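Local coordinates for uncharacterized protein (Trypanosoma brucei, PDB 2Q0X) that is of unknown function but adopts the alpha/beta-hydrolase fold and carries the name of a paraflagellar rod component, at residues Pro29-Met35 against Trp68-Glu74; Pro147-Thr153 against Cys208-Glu212; Ser263-Asp267 against Ala279-His283; Gly45-Glu49 against Pro186-Arg191. All blocks are in the same frame, centred on the assembly; numbering follows the deposited sequence.

Contact 1: residues Pro29-Met35 against Trp68-Glu74; sequences PVFMMNM and WAFVQVE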
loop_
_atom_site.group_PDB
_atom_site.type_symbol
_atom_site.label_atom_id
_atom_site.label_comp_id
_atom_site.label_asym_id
_atom_site.label_seq_id
_atom_site.Cartn_x
_atom_site.Cartn_y
_atom_site.Cartn_z
ATOM N N PRO A 29 -3.575 5.960 3.850
ATOM C CA PRO A 29 -2.615 6.309 4.877
ATOM C C PRO A 29 -1.686 7.453 4.528
ATOM O O PRO A 29 -1.184 7.563 3.398
ATOM C CB PRO A 29 -1.781 5.032 5.046
ATOM C CG PRO A 29 -2.511 3.988 4.383
ATOM C CD PRO A 29 -3.264 4.647 3.270
ATOM N N VAL A 30 -1.443 8.263 5.536
ATOM C CA VAL A 30 -0.602 9.428 5.447
ATOM C C VAL A 30 0.312 9.397 6.664
ATOM O O VAL A 30 -0.157 9.306 7.796
ATOM C CB VAL A 30 -1.434 10.756 5.461
ATOM C CG1 VAL A 30 -0.512 11.941 5.301
ATOM C CG2 VAL A 30 -2.547 10.757 4.379
ATOM N N PHE A 31 1.606 9.465 6.422
ATOM C CA PHE A 31 2.603 9.506 7.485
ATOM C C PHE A 31 3.271 10.882 7.497
ATOM O O PHE A 31 3.927 11.251 6.533
ATOM C CB PHE A 31 3.666 8.427 7.259
ATOM C CG PHE A 31 4.648 8.306 8.378
ATOM C CD1 PHE A 31 5.969 8.641 8.194
ATOM C CD2 PHE A 31 4.242 7.823 9.627
ATOM C CE1 PHE A 31 6.876 8.518 9.245
ATOM C CE2 PHE A 31 5.128 7.713 10.662
ATOM C CZ PHE A 31 6.449 8.055 10.472
ATOM N N MET A 32 3.110 11.610 8.603
ATOM C CA MET A 32 3.692 12.943 8.778
ATOM C C MET A 32 4.880 12.920 9.762
ATOM O O MET A 32 4.805 12.297 10.812
ATOM C CB MET A 32 2.645 13.891 9.337
ATOM C CG MET A 32 1.257 13.746 8.708
ATOM S SD MET A 32 0.090 14.942 9.366
ATOM C CE MET A 32 -0.106 14.409 11.044
ATOM N N MET A 33 5.947 13.645 9.422
ATOM C CA MET A 33 7.116 13.790 10.299
ATOM C C MET A 33 7.399 15.263 10.525
ATOM O O MET A 33 7.347 16.057 9.577
ATOM C CB MET A 33 8.356 13.140 9.685
ATOM C CG MET A 33 8.193 11.677 9.449
ATOM S SD MET A 33 9.483 11.009 8.420
ATOM C CE MET A 33 10.824 11.033 9.563
ATOM N N ASN A 34 7.673 15.623 11.776
ATOM C CA ASN A 34 8.175 16.957 12.121
ATOM C C ASN A 34 7.204 18.072 11.779
ATOM O O ASN A 34 7.550 19.045 11.120
ATOM C CB ASN A 34 9.539 17.190 11.449
ATOM C CG ASN A 34 10.534 16.074 11.786
ATOM O OD1 ASN A 34 10.671 15.704 12.952
ATOM N ND2 ASN A 34 11.190 15.512 10.765
ATOM N N MET A 35 5.980 17.907 12.274
ATOM C CA MET A 35 4.895 18.834 12.011
ATOM C C MET A 35 4.941 20.058 12.920
ATOM O O MET A 35 4.018 20.851 12.911
ATOM C CB MET A 35 3.548 18.115 12.176
ATOM C CG MET A 35 3.353 16.953 11.213
ATOM S SD MET A 35 3.302 17.493 9.490
ATOM C CE MET A 35 1.623 18.170 9.394
ATOM N N TRP A 68 10.837 22.505 7.248
ATOM C CA TRP A 68 9.711 21.857 6.578
ATOM C C TRP A 68 9.360 20.521 7.249
ATOM O O TRP A 68 10.246 19.736 7.598
ATOM C CB TRP A 68 10.038 21.584 5.097
ATOM C CG TRP A 68 10.234 22.808 4.209
ATOM C CD1 TRP A 68 11.370 23.548 4.069
ATOM C CD2 TRP A 68 9.280 23.376 3.299
ATOM N NE1 TRP A 68 11.177 24.546 3.157
ATOM C CE2 TRP A 68 9.904 24.462 2.661
ATOM C CE3 TRP A 68 7.962 23.071 2.960
ATOM C CZ2 TRP A 68 9.252 25.248 1.700
ATOM C CZ3 TRP A 68 7.312 23.861 2.021
ATOM C CH2 TRP A 68 7.963 24.935 1.402
ATOM N N ALA A 69 8.069 20.254 7.408
ATOM C CA ALA A 69 7.610 18.922 7.741
ATOM C C ALA A 69 7.794 18.048 6.498
ATOM O O ALA A 69 7.999 18.564 5.410
ATOM C CB ALA A 69 6.151 18.935 8.195
ATOM N N PHE A 70 7.773 16.733 6.684
ATOM C CA PHE A 70 7.884 15.772 5.595
ATOM C C PHE A 70 6.681 14.835 5.692
ATOM O O PHE A 70 6.493 14.174 6.705
ATOM C CB PHE A 70 9.211 14.987 5.656
ATOM C CG PHE A 70 9.511 14.207 4.391
ATOM C CD1 PHE A 70 9.477 12.812 4.381
ATOM C CD2 PHE A 70 9.792 14.868 3.204
ATOM C CE1 PHE A 70 9.732 12.088 3.229
ATOM C CE2 PHE A 70 10.034 14.148 2.042
ATOM C CZ PHE A 70 9.994 12.740 2.059
ATOM N N VAL A 71 5.843 14.847 4.651
ATOM C CA VAL A 71 4.619 14.066 4.620
ATOM C C VAL A 71 4.653 13.140 3.415
ATOM O O VAL A 71 5.068 13.555 2.338
ATOM C CB VAL A 71 3.363 14.954 4.511
ATOM C CG1 VAL A 71 2.089 14.092 4.457
ATOM C CG2 VAL A 71 3.290 15.962 5.686
ATOM N N GLN A 72 4.192 11.898 3.635
ATOM C CA GLN A 72 4.164 10.831 2.636
ATOM C C GLN A 72 2.792 10.212 2.559
ATOM O O GLN A 72 2.185 9.931 3.580
ATOM C CB GLN A 72 5.145 9.743 3.031
ATOM C CG GLN A 72 6.567 10.186 3.004
ATOM C CD GLN A 72 7.502 9.123 3.550
ATOM O OE1 GLN A 72 7.843 8.162 2.854
ATOM N NE2 GLN A 72 7.898 9.277 4.813
ATOM N N VAL A 73 2.313 9.998 1.343
ATOM C CA VAL A 73 1.020 9.360 1.107
ATOM C C VAL A 73 1.281 8.261 0.105
ATOM O O VAL A 73 2.103 8.419 -0.803
ATOM C CB VAL A 73 -0.066 10.373 0.570
ATOM C CG1 VAL A 73 0.308 10.964 -0.784
ATOM C CG2 VAL A 73 -1.479 9.736 0.494
ATOM N N GLU A 74 0.585 7.142 0.257
ATOM C CA GLU A 74 0.610 6.120 -0.782
ATOM C C GLU A 74 -0.503 6.364 -1.782
ATOM O O GLU A 74 -1.665 6.444 -1.409
ATOM C CB GLU A 74 0.541 4.719 -0.174
ATOM C CG GLU A 74 1.881 4.300 0.411
ATOM C CD GLU A 74 1.822 2.993 1.209
ATOM O OE1 GLU A 74 2.933 2.430 1.471
ATOM O OE2 GLU A 74 0.674 2.558 1.566
HETATM O O HOH W 1 6.588 11.507 6.322
HETATM O O HOH W 2 11.195 17.224 8.231
#

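Contact 2: residues Pro147-Thr153 against Cys208-Glu212; sequences PENPLFT and CIRKE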
loop_
_atom_site.group_PDB
_atom_site.type_symbol
_atom_site.label_atom_id
_atom_site.label_comp_id
_atom_site.label_asym_id
_atom_site.label_seq_id
_atom_site.Cartn_x
_atom_site.Cartn_y
_atom_site.Cartn_z
ATOM N N PRO A 147 14.998 8.890 -26.313
ATOM C CA PRO A 147 13.658 8.932 -26.920
ATOM C C PRO A 147 13.448 7.960 -28.082
ATOM O O PRO A 147 12.307 7.573 -28.354
ATOM C CB PRO A 147 13.542 10.373 -27.419
ATOM C CG PRO A 147 14.486 11.143 -26.597
ATOM C CD PRO A 147 15.628 10.228 -26.300
ATOM N N GLU A 148 14.541 7.571 -28.746
ATOM C CA GLU A 148 14.487 6.620 -29.846
ATOM C C GLU A 148 14.445 5.167 -29.382
ATOM O O GLU A 148 14.420 4.259 -30.209
ATOM C CB GLU A 148 15.663 6.850 -30.812
ATOM C CG GLU A 148 15.694 8.262 -31.411
ATOM C CD GLU A 148 14.344 8.701 -31.994
ATOM O OE1 GLU A 148 13.723 7.888 -32.728
ATOM O OE2 GLU A 148 13.909 9.854 -31.722
ATOM N N ASN A 149 14.451 4.957 -28.065
ATOM C CA ASN A 149 14.062 3.688 -27.460
ATOM C C ASN A 149 12.716 3.227 -28.046
ATOM O O ASN A 149 11.809 4.026 -28.183
ATOM C CB ASN A 149 13.961 3.890 -25.948
ATOM C CG ASN A 149 13.733 2.617 -25.189
ATOM O OD1 ASN A 149 12.632 2.052 -25.193
ATOM N ND2 ASN A 149 14.763 2.179 -24.472
ATOM N N PRO A 150 12.580 1.930 -28.387
ATOM C CA PRO A 150 11.355 1.498 -29.087
ATOM C C PRO A 150 10.032 1.752 -28.331
ATOM O O PRO A 150 8.965 1.736 -28.947
ATOM C CB PRO A 150 11.586 -0.006 -29.309
ATOM C CG PRO A 150 12.611 -0.389 -28.298
ATOM C CD PRO A 150 13.500 0.805 -28.149
ATOM N N LEU A 151 10.103 1.971 -27.019
ATOM C CA LEU A 151 8.930 2.370 -26.243
ATOM C C LEU A 151 8.454 3.795 -26.541
ATOM O O LEU A 151 7.258 4.063 -26.485
ATOM C CB LEU A 151 9.213 2.249 -24.752
ATOM C CG LEU A 151 9.295 0.836 -24.182
ATOM C CD1 LEU A 151 9.608 0.918 -22.693
ATOM C CD2 LEU A 151 7.997 0.046 -24.444
ATOM N N PHE A 152 9.387 4.697 -26.871
ATOM C CA PHE A 152 9.081 6.133 -26.988
ATOM C C PHE A 152 9.235 6.710 -28.398
ATOM O O PHE A 152 9.036 7.892 -28.602
ATOM C CB PHE A 152 9.900 6.922 -25.959
ATOM C CG PHE A 152 9.598 6.530 -24.554
ATOM C CD1 PHE A 152 8.369 6.858 -23.990
ATOM C CD2 PHE A 152 10.508 5.794 -23.809
ATOM C CE1 PHE A 152 8.056 6.496 -22.724
ATOM C CE2 PHE A 152 10.199 5.401 -22.517
ATOM C CZ PHE A 152 8.964 5.751 -21.974
ATOM N N THR A 153 9.562 5.878 -29.373
ATOM C CA THR A 153 9.406 6.263 -30.768
ATOM C C THR A 153 7.913 6.521 -31.048
ATOM O O THR A 153 7.053 5.962 -30.360
ATOM C CB THR A 153 9.888 5.150 -31.723
ATOM O OG1 THR A 153 9.084 3.982 -31.530
ATOM C CG2 THR A 153 11.362 4.814 -31.496
ATOM N N CYS A 208 11.188 17.928 -25.219
ATOM C CA CYS A 208 12.312 18.863 -25.308
ATOM C C CYS A 208 13.299 18.438 -26.389
ATOM O O CYS A 208 13.702 19.246 -27.196
ATOM C CB CYS A 208 13.057 18.993 -23.979
ATOM S SG CYS A 208 12.328 20.110 -22.787
ATOM N N ILE A 209 13.701 17.166 -26.384
ATOM C CA ILE A 209 14.612 16.636 -27.422
ATOM C C ILE A 209 13.985 16.723 -28.829
ATOM O O ILE A 209 14.690 16.965 -29.820
ATOM C CB ILE A 209 15.019 15.157 -27.131
ATOM C CG1 ILE A 209 15.694 15.002 -25.748
ATOM C CG2 ILE A 209 15.932 14.591 -28.246
ATOM C CD1 ILE A 209 16.880 15.920 -25.506
ATOM N N ARG A 210 12.669 16.527 -28.913
ATOM C CA ARG A 210 11.951 16.580 -30.194
ATOM C C ARG A 210 11.327 17.956 -30.542
ATOM O O ARG A 210 10.556 18.060 -31.500
ATOM C CB ARG A 210 10.859 15.520 -30.209
ATOM C CG ARG A 210 11.380 14.143 -30.512
ATOM C CD ARG A 210 10.423 13.097 -30.016
ATOM N NE ARG A 210 10.843 11.766 -30.437
ATOM C CZ ARG A 210 10.599 10.636 -29.780
ATOM N NH1 ARG A 210 9.925 10.646 -28.639
ATOM N NH2 ARG A 210 11.046 9.484 -30.278
ATOM N N LYS A 211 11.649 18.984 -29.755
ATOM C CA LYS A 211 11.148 20.351 -29.954
ATOM C C LYS A 211 9.623 20.430 -30.096
ATOM O O LYS A 211 9.097 21.279 -30.837
ATOM C CB LYS A 211 11.868 21.020 -31.139
ATOM C CG LYS A 211 13.258 21.616 -30.779
ATOM C CD LYS A 211 14.475 20.860 -31.352
ATOM C CE LYS A 211 14.910 21.384 -32.710
ATOM N NZ LYS A 211 16.400 21.344 -32.938
ATOM N N GLU A 212 8.921 19.549 -29.387
ATOM C CA GLU A 212 7.461 19.531 -29.377
ATOM C C GLU A 212 6.982 20.474 -28.295
ATOM O O GLU A 212 6.555 20.050 -27.230
ATOM C CB GLU A 212 6.924 18.128 -29.111
ATOM C CG GLU A 212 7.152 17.149 -30.242
ATOM C CD GLU A 212 7.184 15.689 -29.778
ATOM O OE1 GLU A 212 7.118 15.421 -28.548
ATOM O OE2 GLU A 212 7.293 14.803 -30.660
#

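Contact 3: residues Ser263-Asp267 against Ala279-His283; sequences SYFND and AESEH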
loop_
_atom_site.group_PDB
_atom_site.type_symbol
_atom_site.label_atom_id
_atom_site.label_comp_id
_atom_site.label_asym_id
_atom_site.label_seq_id
_atom_site.Cartn_x
_atom_site.Cartn_y
_atom_site.Cartn_z
ATOM N N SER A 263 18.665 19.596 -12.576
ATOM C CA SER A 263 19.877 18.958 -12.041
ATOM C C SER A 263 19.901 17.479 -12.405
ATOM O O SER A 263 18.846 16.810 -12.477
ATOM C CB SER A 263 19.959 19.097 -10.516
ATOM O OG SER A 263 20.128 20.445 -10.113
ATOM N N TYR A 264 21.116 16.996 -12.627
ATOM C CA TYR A 264 21.388 15.611 -12.944
ATOM C C TYR A 264 22.009 14.889 -11.730
ATOM O O TYR A 264 22.823 15.462 -11.000
ATOM C CB TYR A 264 22.301 15.547 -14.174
ATOM C CG TYR A 264 21.563 15.965 -15.430
ATOM C CD1 TYR A 264 21.504 17.301 -15.826
ATOM C CD2 TYR A 264 20.878 15.028 -16.191
ATOM C CE1 TYR A 264 20.794 17.685 -16.979
ATOM C CE2 TYR A 264 20.173 15.394 -17.336
ATOM C CZ TYR A 264 20.144 16.718 -17.729
ATOM O OH TYR A 264 19.431 17.058 -18.850
ATOM N N PHE A 265 21.574 13.648 -11.510
ATOM C CA PHE A 265 21.980 12.866 -10.342
ATOM C C PHE A 265 22.602 11.542 -10.753
ATOM O O PHE A 265 22.157 10.906 -11.715
ATOM C CB PHE A 265 20.787 12.679 -9.402
ATOM C CG PHE A 265 20.260 13.986 -8.895
ATOM C CD1 PHE A 265 19.445 14.777 -9.698
ATOM C CD2 PHE A 265 20.656 14.478 -7.659
ATOM C CE1 PHE A 265 19.009 16.011 -9.260
ATOM C CE2 PHE A 265 20.220 15.710 -7.222
ATOM C CZ PHE A 265 19.388 16.475 -8.027
ATOM N N ASN A 266 23.627 11.129 -10.008
ATOM C CA ASN A 266 24.353 9.898 -10.297
ATOM C C ASN A 266 23.665 8.684 -9.657
ATOM O O ASN A 266 24.319 7.817 -9.100
ATOM C CB ASN A 266 25.819 10.022 -9.828
ATOM C CG ASN A 266 26.541 11.193 -10.483
ATOM O OD1 ASN A 266 26.683 11.244 -11.702
ATOM N ND2 ASN A 266 26.977 12.152 -9.675
ATOM N N ASP A 267 22.339 8.633 -9.759
ATOM C CA ASP A 267 21.549 7.490 -9.321
ATOM C C ASP A 267 21.964 6.257 -10.098
ATOM O O ASP A 267 22.226 6.340 -11.283
ATOM C CB ASP A 267 20.057 7.746 -9.590
ATOM C CG ASP A 267 19.490 8.887 -8.763
ATOM O OD1 ASP A 267 20.160 9.362 -7.831
ATOM O OD2 ASP A 267 18.365 9.310 -9.049
ATOM N N ALA A 279 21.603 8.610 -5.534
ATOM C CA ALA A 279 22.770 9.311 -5.037
ATOM C C ALA A 279 22.257 10.106 -3.831
ATOM O O ALA A 279 21.887 11.277 -3.945
ATOM C CB ALA A 279 23.353 10.209 -6.106
ATOM N N GLU A 280 22.228 9.432 -2.681
ATOM C CA GLU A 280 21.484 9.895 -1.516
ATOM C C GLU A 280 21.882 11.302 -1.090
ATOM O O GLU A 280 21.029 12.162 -0.868
ATOM C CB GLU A 280 21.647 8.908 -0.356
ATOM C CG GLU A 280 21.029 7.527 -0.634
ATOM C CD GLU A 280 21.308 6.512 0.467
ATOM O OE1 GLU A 280 22.505 6.198 0.742
ATOM O OE2 GLU A 280 20.327 6.015 1.052
ATOM N N SER A 281 23.177 11.533 -1.014
ATOM C CA SER A 281 23.730 12.811 -0.580
ATOM C C SER A 281 23.443 13.937 -1.583
ATOM O O SER A 281 23.255 15.088 -1.188
ATOM C CB SER A 281 25.247 12.677 -0.412
ATOM O OG SER A 281 25.658 13.106 0.874
ATOM N N GLU A 282 23.480 13.605 -2.874
ATOM C CA GLU A 282 23.151 14.561 -3.937
ATOM C C GLU A 282 21.678 14.984 -3.860
ATOM O O GLU A 282 21.391 16.174 -3.898
ATOM C CB GLU A 282 23.432 13.976 -5.326
ATOM C CG GLU A 282 24.921 13.722 -5.652
ATOM C CD GLU A 282 25.094 13.027 -7.010
ATOM O OE1 GLU A 282 24.083 12.903 -7.750
ATOM O OE2 GLU A 282 26.226 12.604 -7.336
ATOM N N HIS A 283 20.765 14.014 -3.735
ATOM C CA HIS A 283 19.320 14.307 -3.606
ATOM C C HIS A 283 19.046 15.211 -2.407
ATOM O O HIS A 283 18.368 16.219 -2.536
ATOM C CB HIS A 283 18.488 13.043 -3.423
ATOM C CG HIS A 283 18.321 12.221 -4.662
ATOM N ND1 HIS A 283 17.107 11.688 -5.028
ATOM C CD2 HIS A 283 19.212 11.800 -5.590
ATOM C CE1 HIS A 283 17.252 10.999 -6.148
ATOM N NE2 HIS A 283 18.520 11.050 -6.510
#

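Contact 4: residues Gly45-Glu49 against Pro186-Arg191; sequences GGQTE and PITPAR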
loop_
_atom_site.group_PDB
_atom_site.type_symbol
_atom_site.label_atom_id
_atom_site.label_comp_id
_atom_site.label_asym_id
_atom_site.label_seq_id
_atom_site.Cartn_x
_atom_site.Cartn_y
_atom_site.Cartn_z
ATOM N N GLY A 45 4.472 9.009 -5.026
ATOM C CA GLY A 45 5.354 8.225 -5.873
ATOM C C GLY A 45 4.627 7.373 -6.874
ATOM O O GLY A 45 3.418 7.548 -7.140
ATOM N N GLY A 46 5.397 6.446 -7.434
ATOM C CA GLY A 46 4.883 5.455 -8.311
ATOM C C GLY A 46 3.975 4.479 -7.588
ATOM O O GLY A 46 3.923 4.427 -6.352
ATOM N N GLN A 47 3.276 3.687 -8.380
ATOM C CA GLN A 47 2.304 2.739 -7.851
ATOM C C GLN A 47 2.949 1.617 -7.039
ATOM O O GLN A 47 2.321 1.097 -6.128
ATOM C CB GLN A 47 1.454 2.162 -8.976
ATOM C CG GLN A 47 0.438 3.131 -9.536
ATOM C CD GLN A 47 -0.275 2.585 -10.772
ATOM O OE1 GLN A 47 0.284 2.569 -11.870
ATOM N NE2 GLN A 47 -1.520 2.159 -10.600
ATOM N N THR A 48 4.200 1.283 -7.359
ATOM C CA THR A 48 4.956 0.263 -6.657
ATOM C C THR A 48 5.919 0.838 -5.636
ATOM O O THR A 48 6.758 0.116 -5.104
ATOM C CB THR A 48 5.763 -0.623 -7.645
ATOM O OG1 THR A 48 6.750 0.169 -8.313
ATOM C CG2 THR A 48 4.833 -1.257 -8.677
ATOM N N GLU A 49 5.822 2.132 -5.370
ATOM C CA GLU A 49 6.617 2.772 -4.341
ATOM C C GLU A 49 5.809 2.846 -3.040
ATOM O O GLU A 49 4.660 3.292 -3.031
ATOM C CB GLU A 49 7.075 4.170 -4.784
ATOM C CG GLU A 49 8.143 4.114 -5.873
ATOM C CD GLU A 49 8.693 5.488 -6.269
ATOM O OE1 GLU A 49 7.905 6.420 -6.527
ATOM O OE2 GLU A 49 9.935 5.632 -6.356
ATOM N N PRO A 186 6.671 -0.152 -13.750
ATOM C CA PRO A 186 5.369 -0.764 -13.456
ATOM C C PRO A 186 4.203 0.223 -13.368
ATOM O O PRO A 186 4.279 1.235 -12.662
ATOM C CB PRO A 186 5.599 -1.472 -12.119
ATOM C CG PRO A 186 7.057 -1.649 -12.015
ATOM C CD PRO A 186 7.664 -0.464 -12.706
ATOM N N ILE A 187 3.135 -0.077 -14.098
ATOM C CA ILE A 187 2.017 0.845 -14.267
ATOM C C ILE A 187 0.768 0.088 -14.720
ATOM O O ILE A 187 0.861 -0.876 -15.504
ATOM C CB ILE A 187 2.376 1.965 -15.289
ATOM C CG1 ILE A 187 1.283 3.042 -15.348
ATOM C CG2 ILE A 187 2.635 1.372 -16.688
ATOM C CD1 ILE A 187 1.760 4.377 -15.912
ATOM N N THR A 188 -0.396 0.501 -14.221
ATOM C CA THR A 188 -1.644 -0.134 -14.621
ATOM C C THR A 188 -2.138 0.492 -15.920
ATOM O O THR A 188 -1.886 1.668 -16.170
ATOM C CB THR A 188 -2.742 -0.057 -13.523
ATOM O OG1 THR A 188 -3.039 1.308 -13.208
ATOM C CG2 THR A 188 -2.318 -0.788 -12.277
ATOM N N PRO A 189 -2.803 -0.303 -16.779
ATOM C CA PRO A 189 -3.436 0.294 -17.963
ATOM C C PRO A 189 -4.344 1.487 -17.625
ATOM O O PRO A 189 -4.331 2.485 -18.347
ATOM C CB PRO A 189 -4.231 -0.866 -18.572
ATOM C CG PRO A 189 -3.514 -2.108 -18.110
ATOM C CD PRO A 189 -2.958 -1.768 -16.740
ATOM N N ALA A 190 -5.089 1.388 -16.526
ATOM C CA ALA A 190 -5.988 2.456 -16.105
ATOM C C ALA A 190 -5.250 3.759 -15.845
ATOM O O ALA A 190 -5.792 4.820 -16.083
ATOM C CB ALA A 190 -6.778 2.047 -14.878
ATOM N N ARG A 191 -4.023 3.693 -15.343
ATOM C CA ARG A 191 -3.230 4.909 -15.146
ATOM C C ARG A 191 -2.756 5.515 -16.479
ATOM O O ARG A 191 -2.711 6.726 -16.627
ATOM C CB ARG A 191 -2.061 4.661 -14.177
ATOM C CG ARG A 191 -2.486 4.700 -12.710
ATOM C CD ARG A 191 -2.787 6.135 -12.230
ATOM N NE ARG A 191 -1.628 7.030 -12.354
ATOM C CZ ARG A 191 -0.638 7.135 -11.466
ATOM N NH1 ARG A 191 -0.630 6.413 -10.348
ATOM N NH2 ARG A 191 0.371 7.964 -11.695
HETATM O O HOH W 3 1.903 6.811 -9.390
HETATM O O HOH W 4 2.942 3.345 -11.811
HETATM O O HOH W 5 5.664 1.896 -10.028
#

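Contact 1: residues Pro29-Met35 against Trp68-Glu74
Backbone hydrogen bonds pair F31 with Q72 and M33 with F70, zipping strand 26-33 antiparallel to strand 69-73. In each of these hydrogen-bonded pairs both amides donate to the opposite carbonyl. F31 N to Q72 O measures 2.9 Å and M33 N to F70 O 2.8 Å. M32/V71 is the non-hydrogen-bonded pair between them and V30/V73 the next one outward, where V30 CA lends a CH...O contact to Q72 O.

Apolar packing fills the face that carries V30, M32, V71 and V73. V30 CG1 meets V71 CG1 at 3.5 Å, tighter than usual for two methyls; V30 keeps CG1 opposite its backbone N (chi1 -177°), V71 does the same, and the two branches come together from different strands. Further on, M35 folds its bent chain back until SD lies 3.4 Å from A69 CB.

On the other face the contacts are mixed. The Q72 amide runs alongside F31, its plane turned 76° from the ring, with NE2 3.9 Å from F31 CD1 at the ring's edge. M33 SD likewise comes to the edge of F70, whose ring also meets F57 of helix 57-64. A water bridges the backbone: it donates to F31 O and F70 O and accepts from Q72 NE2 at 3.0 Å, while Q72 OE1 takes L52 N.

This is one of the two antiparallel steps of the alpha/beta-hydrolase sheet. Chemically, Q72 is a polar side chain within a largely apolar, buried interface: both ends of its amide are hydrogen-bonded, which should fix its rotation.

Contact 2: residues Pro147-Thr153 against Cys208-Glu212
R210 reaches across to the loop 147-153 and puts its guanidinium among three oxygens. The straightest of the bonds is NH1 to F152 O at 2.9 Å, the oxygen standing near the guanidinium plane but tilted from it. NH2 shares that carbonyl weakly, makes another weak bond to P147 O at 3.0 Å, and adds a weak, 3.2 Å bond to E148 OE2 that is part of a salt bridge. The E148 carboxylate comes in obliquely, its plane 88° from that of the guanidinium; OE2 is the oxygen that bonds. One guanidinium face is covered by P147: CB sits 3.7 Å above the plane, over its centre. The same proline turns CG toward I209, 4.1 Å from its CB.

What places these groups lies a step further out. R210 is stretched from CG to NE and leaves its helix just where helix 200-209 ends in a Schellman motif, with K211 as the C-prime residue. Opposite, N149 OD1 accepts L151 N at 3.1 Å in an Asx turn, while N149 O takes both F152 N and T153 N; this tight coil turns F152 O out to the arginine. T153 then caps helix 154-170 through OG1 to G156 N, and the F152 ring packs on Q201, E202 and N206 of helix 200-209.

Both segments belong to the region between strands 135-143 and 227-232, where alpha/beta hydrolases commonly carry their cap. With two backbone carbonyls and one carboxylate as acceptors, R210 ties the end of one helix to the loop leading into another, probably relying less on the single, long ion pair than on the carbonyls.

Contact 3: residues Ser263-Asp267 against Ala279-His283
D267 and H283 come at each other from opposite directions in a His-carboxylate hydrogen bond, joining the turn after strand 260-264, the last of the alpha/beta-hydrolase sheet, to the start of the C-terminal helix 280-299. H283 offers NE2 at its ring edge. D267 OD1 receives it at 2.7 Å through the syn lone pair, though tilted from the ring plane, and the carboxylate lies 36° from that plane. OD2, in the plane of the imidazole, takes a second, weak bond from NE2 and also accepts from H141 NE2. On its far side the histidine is held through ND1 by the hydroxyl of Y56, so both ring nitrogens are engaged.

E282 reaches the same turn one helix position away, its chain extended. OE1 uses its syn lone pair to take N266 N at 2.9 Å, nearly straight at 168°. The N266 amide stands across this carboxylate at 74°; its ND2 is modelled 2.5 Å from OE2, too short to be taken at face value.

Between these two polar grips sits F265. It slides past E282 in the opposite direction, bringing CD2 to 3.7 Å from E282 CB. The F265 ring also meets the H283 imidazole obliquely, the two ring centroids 5.0 Å apart. M230 of strand 227-232 touches both rings.

The remaining bond comes from the residue before the helix. A279, at the N-cap position, directs its backbone N at D267 OD1 over 2.8 Å, meeting that oxygen on its anti side and out of the carboxylate plane, while H283 NE2 occupies the syn side.

Contact 4: residues Gly45-Glu49 against Pro186-Arg191
A buried, water-laced polar contact joins Q47, in the loop after strand 40-44, to T188 at the start of helix 189-193. The Q47 amide makes a two-bond clasp with T188. NE2 donates to T188 OG1 at 3.1 Å and 171°, the hydroxyl lying in the amide plane, and OE1 accepts T188 N at 3.2 Å. NE2 also donates to S77 O, so the flip of the amide is well determined.

R191 passes alongside in the opposite direction, with its CG 3.4 Å from Q47 NE2. Bends at chi2 and chi3 carry the guanidinium back past Q47 CG, which it meets obliquely, toward a salt bridge with D90 and a hydrogen bond to Q120 OE1. One water continues the link, accepting from R191 NH1 at 2.7 Å and donating to G45 O.

P186 O gathers two more waters. The first donates to it and to Q47 OE1; the second bridges P186 O to T48 OG1. Beside them T48 CG2 touches P186 CB at 3.5 Å, a small apolar patch at the edge of the wet interface, and I80 of the second subunit packs on Q47, T48 and T188.

The loop holds itself in a type I beta turn, E49 N bonding to G46 O, and E49 OE1 also takes G46 N at 2.7 Å; T115 OG1 shares that carboxylate oxygen. Opposite, T188 caps the helix, OG1 accepting weakly from R191 N. In alpha/beta hydrolases the turn after this strand commonly forms part of the oxyanion hole, a position this glycine-rich loop matches, although no such role is established here.

How the contacts relate
Contact 1 closes the first loop, bringing 68-74 back beside 29-35 to build the antiparallel side of the sheet. Contact 4 opens at 45-49, inside that loop, and closes only at 186-191, so it crosses contact 1; both also touch the second subunit. Contact 2 starts at 147-153, before contact 4 has closed, and ends at 208-212, crossing it in turn. Contact 3 follows all of them, a short closure from the last sheet strand to the C-terminal helix. None nests. Contacts 1 and 2 have centres about 35 Å apart on opposite sides of the chain's centre, while contact 4 joins the loop after strand 40-44 to the helical region between strands 135-143 and 227-232.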